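CBS domain protein (Bacillus anthracis, PDB 3LQN) is of unknown function but carries two CBS domains in tandem, a pairing that in relatives often binds adenine nucleotides or similar small regulatory ligands. Local coordinates at residues Glu85-Val89 and Glu90-Lys94; Gln13-Val17 and Lys18-Ile22. All coordinates share one frame; numbering follows the deposited sequence.

Contacts 1 and 2 are the same local turn made twice, once near the start of each CBS sequence, on opposite sides of the chain's centre; their centres are about 32 Å apart and their nearest atoms about 17 Å. Each has a buried valine whose carbonyl receives later backbone N-H groups, and a side-chain oxygen two positions further on that reaches back to a backbone N-H. The oxygen belongs to a neutral amide in 85-94 and to a carboxylate paired with lysine in 13-22. Contact 1 is partly buried and packs on helix 36-46 and strands 50-54 and 60-65; contact 2 is a surface contact against strands 118-122 and 128-133 and helix 134-144.

Contact 1: Glu85-Val89 and Glu90-Lys94; sequences EEMKV and EQVMK
Gln-91 and Lys-88 close a local turn in the loop between helix 66-72 and strand 99-101, where a chain leaving a 3-10 segment turns near the start of the second CBS sequence. The amide oxygen OE1 of Gln-91 lies in line with the backbone N-H of Lys-88, 2.7 Å from its N with an N-H...O angle of 162°, and receives it in its own carbonyl plane. With chi1 at -66° Gln-91 CG lies beside the backbone N of Gln-91, and the extended chain beyond carries the amide back along the turn, crossing the Met-87 side chain at about a right angle; OE1 comes 3.3 Å from Met-87 CB. In return Gln-91 N donates to Lys-88 O at 3.0 Å. Val-89 O is gripped twice, by Val-92 N at 3.1 Å and Met-93 N at 3.0 Å. Lys-88 and Glu-90 run side by side in the same direction, yet Lys-88 NZ and Glu-90 OE1 stay 6.2 Å apart, too far for a salt bridge. Met-87 CE rests 4.2 Å from Val-92 CG1. Met-87 and Val-92 sit on Leu-36 and Val-89 on Ala-39 of helix 36-46, while Val-89 meets Val-53 and Ile-64 of strands 50-54 and 60-65.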
loop_
_atom_site.group_PDB
_atom_site.type_symbol
_atom_site.label_atom_id
_atom_site.label_comp_id
_atom_site.label_asym_id
_atom_site.label_seq_id
_atom_site.Cartn_x
_atom_site.Cartn_y
_atom_site.Cartn_z
ATOM N N GLU A 85 4.298 23.225 5.186
ATOM C CA GLU A 85 5.457 24.014 5.574
ATOM C C GLU A 85 5.465 24.277 7.092
ATOM O O GLU A 85 6.512 24.496 7.692
ATOM C CB GLU A 85 5.432 25.358 4.819
ATOM C CG GLU A 85 6.626 26.254 5.131
ATOM C CD GLU A 85 6.589 27.609 4.412
ATOM O OE1 GLU A 85 5.599 28.382 4.562
ATOM O OE2 GLU A 85 7.581 27.904 3.712
ATOM N N GLU A 86 4.283 24.256 7.695
ATOM C CA GLU A 86 4.109 24.597 9.110
ATOM C C GLU A 86 4.066 23.383 10.036
ATOM O O GLU A 86 4.010 23.553 11.235
ATOM C CB GLU A 86 2.792 25.377 9.334
ATOM C CG GLU A 86 2.205 26.141 8.125
ATOM C CD GLU A 86 0.737 26.575 8.364
ATOM O OE1 GLU A 86 0.103 27.131 7.445
ATOM O OE2 GLU A 86 0.219 26.349 9.481
ATOM N N MET A 87 4.044 22.167 9.476
ATOM C CA MET A 87 3.828 20.969 10.256
ATOM C C MET A 87 5.025 20.082 10.378
ATOM O O MET A 87 5.937 20.105 9.535
ATOM C CB MET A 87 2.714 20.152 9.580
ATOM C CG MET A 87 1.442 21.019 9.496
ATOM S SD MET A 87 0.120 20.208 8.565
ATOM C CE MET A 87 -0.388 18.954 9.646
ATOM N N LYS A 88 4.994 19.286 11.426
ATOM C CA LYS A 88 6.081 18.349 11.700
ATOM C C LYS A 88 5.586 16.916 11.709
ATOM O O LYS A 88 4.392 16.625 11.873
ATOM C CB LYS A 88 6.745 18.665 13.064
ATOM C CG LYS A 88 7.559 19.976 13.028
ATOM C CD LYS A 88 8.255 20.208 14.308
ATOM C CE LYS A 88 9.572 20.981 14.038
ATOM N NZ LYS A 88 9.356 22.130 13.128
ATOM N N VAL A 89 6.535 15.980 11.565
ATOM C CA VAL A 89 6.234 14.545 11.562
ATOM C C VAL A 89 5.431 14.111 12.795
ATOM O O VAL A 89 4.463 13.327 12.667
ATOM C CB VAL A 89 7.604 13.789 11.539
ATOM C CG1 VAL A 89 7.467 12.363 12.039
ATOM C CG2 VAL A 89 8.141 13.790 10.124
ATOM N N GLU A 90 5.784 14.684 13.941
ATOM C CA GLU A 90 5.122 14.351 15.212
ATOM C C GLU A 90 3.597 14.547 15.142
ATOM O O GLU A 90 2.870 13.842 15.818
ATOM C CB GLU A 90 5.678 15.181 16.381
ATOM C CG GLU A 90 5.362 16.652 16.362
ATOM C CD GLU A 90 6.155 17.403 17.451
ATOM O OE1 GLU A 90 7.284 17.874 17.153
ATOM O OE2 GLU A 90 5.661 17.504 18.604
ATOM N N GLN A 91 3.131 15.475 14.312
ATOM C CA GLN A 91 1.688 15.806 14.311
ATOM C C GLN A 91 0.838 14.775 13.574
ATOM O O GLN A 91 -0.383 14.780 13.740
ATOM C CB GLN A 91 1.434 17.170 13.692
ATOM C CG GLN A 91 1.989 18.331 14.473
ATOM C CD GLN A 91 1.899 19.571 13.676
ATOM O OE1 GLN A 91 2.749 19.826 12.837
ATOM N NE2 GLN A 91 0.856 20.390 13.927
ATOM N N VAL A 92 1.431 13.905 12.770
ATOM C CA VAL A 92 0.626 12.970 11.973
ATOM C C VAL A 92 1.080 11.508 12.097
ATOM O O VAL A 92 0.419 10.625 11.592
ATOM C CB VAL A 92 0.535 13.358 10.440
ATOM C CG1 VAL A 92 -0.121 14.761 10.227
ATOM C CG2 VAL A 92 1.938 13.245 9.767
ATOM N N MET A 93 2.249 11.268 12.669
ATOM C CA MET A 93 2.726 9.883 12.752
ATOM C C MET A 93 1.796 8.995 13.625
ATOM O O MET A 93 1.028 9.469 14.457
ATOM C CB MET A 93 4.147 9.841 13.334
ATOM C CG MET A 93 4.195 10.245 14.742
ATOM S SD MET A 93 5.941 10.096 15.336
ATOM C CE MET A 93 5.790 10.723 16.989
ATOM N N LYS A 94 1.950 7.694 13.454
ATOM C CA LYS A 94 1.162 6.675 14.173
ATOM C C LYS A 94 2.146 6.062 15.165
ATOM O O LYS A 94 3.219 5.617 14.776
ATOM C CB LYS A 94 0.714 5.665 13.147
ATOM C CG LYS A 94 -0.205 4.503 13.631
ATOM C CD LYS A 94 -0.674 3.685 12.424
ATOM C CE LYS A 94 -1.847 2.764 12.745
ATOM N NZ LYS A 94 -2.770 2.672 11.576
#

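Contact 2: Gln13-Val17 and Lys18-Ile22; sequences QQIFV and KDLMI
Phe-16 lies alongside Asp-19, both side chains pointing the same way, with the ring and carboxylate planes 28° apart and Asp-19 OD2 3.6 Å from Phe-16 CB. That oxygen also accepts the Phe-16 N-H, with Phe-16 N at 3.0 Å, on its anti lone pair and in a nearly straight bond of 167°. The first torsion of Asp-19, -63°, sets CG anti to its carbonyl carbon and turns the carboxylate back to the preceding residues. The other oxygen, OD1, is met on its syn side by Lys-18 NZ at 2.8 Å, somewhat out of the carboxylate plane, so each oxygen has its own donor, and the lysine would be expected to favour the ionised acid. To reach it the Lys-18 chain bends at chi2 and chi4, passing its CD 4.0 Å from Phe-16 CB.

This is a weakly bonded helical turn, 17-20, at the start of the first CBS sequence; its Val-17, Asp-19 and Met-21 fit the Val-x-Asp-x-Met pattern often found at the start of CBS sequences. Asp-19 N returns a bond to Phe-16 O at 3.0 Å. Val-17 O takes Leu-20 N at 3.1 Å and, weakly, Met-21 N at 3.0 Å. On the apolar side Ile-15 CG2 abuts Leu-20 CG at 3.8 Å, the two chains crossing at about a right angle. Both lean on Leu-140 of helix 134-144, Leu-20 also touches Leu-132, and Val-17 is buried against Leu-132 and Ala-121 of strands 128-133 and 118-122.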
loop_
_atom_site.group_PDB
_atom_site.type_symbol
_atom_site.label_atom_id
_atom_site.label_comp_id
_atom_site.label_asym_id
_atom_site.label_seq_id
_atom_site.Cartn_x
_atom_site.Cartn_y
_atom_site.Cartn_z
ATOM N N GLN A 13 9.000 -23.205 10.772
ATOM C CA GLN A 13 9.436 -22.954 12.154
ATOM C C GLN A 13 10.895 -22.475 12.251
ATOM O O GLN A 13 11.333 -22.010 13.307
ATOM C CB GLN A 13 9.232 -24.221 13.004
ATOM C CG GLN A 13 8.445 -24.035 14.317
ATOM C CD GLN A 13 9.331 -23.852 15.562
ATOM O OE1 GLN A 13 10.045 -22.845 15.710
ATOM N NE2 GLN A 13 9.259 -24.816 16.476
ATOM N N GLN A 14 11.642 -22.590 11.155
ATOM C CA GLN A 14 12.990 -22.011 11.117
ATOM C C GLN A 14 13.131 -20.731 10.294
ATOM O O GLN A 14 14.243 -20.258 10.049
ATOM C CB GLN A 14 13.992 -23.082 10.697
ATOM C CG GLN A 14 14.179 -24.120 11.795
ATOM C CD GLN A 14 14.989 -25.286 11.320
ATOM O OE1 GLN A 14 15.860 -25.125 10.467
ATOM N NE2 GLN A 14 14.693 -26.481 11.841
ATOM N N ILE A 15 11.998 -20.153 9.904
ATOM C CA ILE A 15 12.009 -18.872 9.246
ATOM C C ILE A 15 11.481 -17.872 10.247
ATOM O O ILE A 15 10.378 -18.018 10.779
ATOM C CB ILE A 15 11.180 -18.866 7.943
ATOM C CG1 ILE A 15 11.836 -19.793 6.916
ATOM C CG2 ILE A 15 11.082 -17.480 7.388
ATOM C CD1 ILE A 15 10.851 -20.252 5.831
ATOM N N PHE A 16 12.322 -16.901 10.536
ATOM C CA PHE A 16 12.018 -15.891 11.518
ATOM C C PHE A 16 11.837 -14.577 10.804
ATOM O O PHE A 16 12.167 -14.444 9.623
ATOM C CB PHE A 16 13.184 -15.711 12.447
ATOM C CG PHE A 16 13.486 -16.905 13.309
ATOM C CD1 PHE A 16 12.532 -17.820 13.629
ATOM C CD2 PHE A 16 14.747 -17.054 13.855
ATOM C CE1 PHE A 16 12.867 -18.941 14.476
ATOM C CE2 PHE A 16 15.055 -18.130 14.681
ATOM C CZ PHE A 16 14.099 -19.059 14.974
ATOM N N VAL A 17 11.383 -13.596 11.565
ATOM C CA VAL A 17 11.219 -12.231 11.064
ATOM C C VAL A 17 12.497 -11.697 10.381
ATOM O O VAL A 17 12.454 -11.173 9.248
ATOM C CB VAL A 17 10.728 -11.281 12.183
ATOM C CG1 VAL A 17 10.908 -9.834 11.771
ATOM C CG2 VAL A 17 9.257 -11.474 12.419
ATOM N N LYS A 18 13.645 -11.955 11.000
ATOM C CA LYS A 18 14.913 -11.485 10.462
ATOM C C LYS A 18 15.272 -12.053 9.104
ATOM O O LYS A 18 16.026 -11.453 8.364
ATOM C CB LYS A 18 16.040 -11.684 11.513
ATOM C CG LYS A 18 17.161 -12.757 11.256
ATOM C CD LYS A 18 16.689 -14.164 11.164
ATOM C CE LYS A 18 17.820 -15.193 11.465
ATOM N NZ LYS A 18 18.792 -15.604 10.389
ATOM N N ASP A 19 14.729 -13.226 8.776
ATOM C CA ASP A 19 15.008 -13.880 7.494
ATOM C C ASP A 19 14.188 -13.321 6.329
ATOM O O ASP A 19 14.570 -13.473 5.167
ATOM C CB ASP A 19 14.724 -15.370 7.578
ATOM C CG ASP A 19 15.638 -16.085 8.583
ATOM O OD1 ASP A 19 16.863 -16.018 8.434
ATOM O OD2 ASP A 19 15.094 -16.695 9.510
ATOM N N LEU A 20 13.061 -12.712 6.665
ATOM C CA LEU A 20 12.105 -12.216 5.680
ATOM C C LEU A 20 12.203 -10.685 5.534
ATOM O O LEU A 20 11.720 -10.100 4.553
ATOM C CB LEU A 20 10.667 -12.505 6.147
ATOM C CG LEU A 20 10.124 -13.948 6.235
ATOM C CD1 LEU A 20 8.722 -14.002 6.811
ATOM C CD2 LEU A 20 10.127 -14.599 4.891
ATOM N N MET A 21 12.780 -10.027 6.523
ATOM C CA MET A 21 12.653 -8.567 6.563
ATOM C C MET A 21 13.555 -7.897 5.546
ATOM O O MET A 21 14.556 -8.465 5.085
ATOM C CB MET A 21 12.925 -8.015 7.966
ATOM C CG MET A 21 14.403 -8.124 8.346
ATOM S SD MET A 21 14.719 -7.482 9.970
ATOM C CE MET A 21 16.498 -7.572 9.840
ATOM N N ILE A 22 13.190 -6.668 5.191
ATOM C CA ILE A 22 14.087 -5.827 4.434
ATOM C C ILE A 22 14.957 -5.112 5.446
ATOM O O ILE A 22 14.450 -4.490 6.365
ATOM C CB ILE A 22 13.247 -4.768 3.624
ATOM C CG1 ILE A 22 12.379 -5.427 2.539
ATOM C CG2 ILE A 22 14.138 -3.740 3.037
ATOM C CD1 ILE A 22 11.267 -4.436 2.013
#